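Local coordinates for outer membrane protein (Tpn50) (Borrelia burgdorferi, PDB 3OON) that probably binds peptidoglycan through this OmpA-like C-terminal domain, linking the outer membrane to the cell wall, at residues 69-72 against 73-77. Residues are numbered along the deposited sequence; the frame is centred on the assembly and turned at random.
Sequences LSEK and RARAI. With SO4 (sulfate ion), chain B.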
loop_
_atom_site.group_PDB
_atom_site.type_symbol
_atom_site.label_atom_id
_atom_site.label_comp_id
_atom_site.label_asym_id
_atom_site.label_seq_id
_atom_site.Cartn_x
_atom_site.Cartn_y
_atom_site.Cartn_z
ATOM N N LEU A 69 -15.806 21.722 1.823
ATOM C CA LEU A 69 -15.876 20.681 0.807
ATOM C C LEU A 69 -14.838 19.574 1.053
ATOM O O LEU A 69 -15.167 18.387 1.002
ATOM C CB LEU A 69 -15.741 21.279 -0.598
ATOM C CG LEU A 69 -15.740 20.321 -1.802
ATOM C CD1 LEU A 69 -17.017 19.459 -1.884
ATOM C CD2 LEU A 69 -15.545 21.130 -3.096
ATOM N N SER A 70 -13.599 19.972 1.340
ATOM C CA SER A 70 -12.526 19.020 1.539
ATOM C C SER A 70 -12.796 18.146 2.768
ATOM O O SER A 70 -12.523 16.945 2.735
ATOM C CB SER A 70 -11.180 19.747 1.651
ATOM O OG SER A 70 -11.074 20.434 2.886
ATOM N N GLU A 71 -13.347 18.742 3.827
ATOM C CA GLU A 71 -13.685 17.979 5.028
ATOM C C GLU A 71 -14.844 17.011 4.774
ATOM O O GLU A 71 -14.820 15.883 5.269
ATOM C CB GLU A 71 -13.971 18.872 6.250
ATOM C CG GLU A 71 -14.000 18.052 7.558
ATOM C CD GLU A 71 -14.441 18.844 8.772
ATOM O OE1 GLU A 71 -15.572 18.609 9.252
ATOM O OE2 GLU A 71 -13.654 19.682 9.257
ATOM N N LYS A 72 -15.838 17.443 3.998
ATOM C CA LYS A 72 -16.976 16.574 3.659
ATOM C C LYS A 72 -16.566 15.382 2.790
ATOM O O LYS A 72 -17.205 14.326 2.831
ATOM C CB LYS A 72 -18.106 17.370 3.001
ATOM C CG LYS A 72 -18.618 18.528 3.864
ATOM C CD LYS A 72 -19.958 19.056 3.397
ATOM C CE LYS A 72 -21.104 18.279 4.032
ATOM N NZ LYS A 72 -22.434 18.910 3.787
ATOM N N ARG A 73 -15.502 15.561 2.006
ATOM C CA ARG A 73 -14.907 14.465 1.231
ATOM C C ARG A 73 -14.267 13.422 2.152
ATOM O O ARG A 73 -14.507 12.230 1.980
ATOM C CB ARG A 73 -13.892 14.993 0.209
ATOM C CG ARG A 73 -14.567 15.552 -1.014
ATOM C CD ARG A 73 -13.592 16.168 -1.995
ATOM N NE ARG A 73 -14.332 16.645 -3.153
ATOM C CZ ARG A 73 -13.856 17.507 -4.042
ATOM N NH1 ARG A 73 -12.632 17.989 -3.914
ATOM N NH2 ARG A 73 -14.608 17.891 -5.061
ATOM N N ALA A 74 -13.477 13.875 3.126
ATOM C CA ALA A 74 -12.938 12.982 4.159
ATOM C C ALA A 74 -14.065 12.246 4.893
ATOM O O ALA A 74 -13.983 11.036 5.150
ATOM C CB ALA A 74 -12.073 13.774 5.149
ATOM N N ARG A 75 -15.113 12.984 5.233
ATOM C CA ARG A 75 -16.270 12.404 5.925
ATOM C C ARG A 75 -17.039 11.374 5.094
ATOM O O ARG A 75 -17.495 10.364 5.637
ATOM C CB ARG A 75 -17.193 13.505 6.451
ATOM C CG ARG A 75 -16.649 14.120 7.711
ATOM C CD ARG A 75 -17.564 15.152 8.343
ATOM N NE ARG A 75 -16.901 15.730 9.510
ATOM C CZ ARG A 75 -16.932 15.211 10.735
ATOM N NH1 ARG A 75 -17.618 14.097 10.990
ATOM N NH2 ARG A 75 -16.279 15.819 11.716
ATOM N N ALA A 76 -17.172 11.613 3.790
ATOM C CA ALA A 76 -17.805 10.642 2.890
ATOM C C ALA A 76 -17.067 9.290 2.931
ATOM O O ALA A 76 -17.702 8.232 2.990
ATOM C CB ALA A 76 -17.850 11.187 1.467
ATOM N N ILE A 77 -15.732 9.339 2.916
ATOM C CA ILE A 77 -14.893 8.137 3.004
ATOM C C ILE A 77 -15.054 7.465 4.367
ATOM O O ILE A 77 -15.293 6.248 4.450
ATOM C CB ILE A 77 -13.391 8.449 2.732
ATOM C CG1 ILE A 77 -13.204 9.120 1.356
ATOM C CG2 ILE A 77 -12.528 7.183 2.881
ATOM C CD1 ILE A 77 -13.501 8.261 0.168
HETATM S S SO4 B . -12.453 20.771 -6.460
HETATM O O1 SO4 B . -12.295 20.771 -7.914
HETATM O O2 SO4 B . -11.533 19.817 -5.855
HETATM O O3 SO4 B . -12.157 22.120 -5.981
HETATM O O4 SO4 B . -13.836 20.436 -6.140
#
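Leu69 lays its isobutyl group over one face of the Arg73 guanidinium, one turn further along helix 63-83, with Leu69 CG 4.0 Å above the plane and over its centre. A trans first torsion (chi1 178°) swings the leucine's CG beside the carbonyl carbon and toward the next turn, leaving CD1 near Arg73 NE and CD2 near Arg73 NH2; Leu69 CD2 also comes 3.6 Å from O4 of a sulfate ion, probably from the crystallisation liquor. That sulfate meets the guanidinium at its edge through two hydrogen bonds: Arg73 NH1 reaches O2 at 2.9 Å in an almost straight line (177°), and Arg73 NH2 reaches O4 at 2.9 Å with a more bent geometry. Arg73 NE and NH1 also donate hydrogen bonds to Ser25 O and His56 O, respectively, while Arg115 NE and the backbone N atoms of Glu58 and Gln59 bond the anion too. Ser70 accepts the amide of Ala74 on its carbonyl, whereas its hydroxyl turns away to His67 O and Gly98 N. Glu71 runs alongside Arg75, both chains pointing the same way, and forms a salt bridge in which Arg75 NE lies 3.2 Å from Glu71 OE1. The oxygen sits near the guanidinium plane but is approached on its anti side, with Arg75 NE tilted out of the carboxylate plane and the two flat groups turned 55° apart. Lys72's carbonyl accepts Ala76 N at 2.9 Å. The helix thus holds a one-point ion pair and, separately, a buried arginine hydrogen-bonded to two carbonyls, with leucine on one face, in an anion-binding pocket consistent with the peptidoglycan site of OmpA-like domains, where sulfate may mimic a ligand carboxylate.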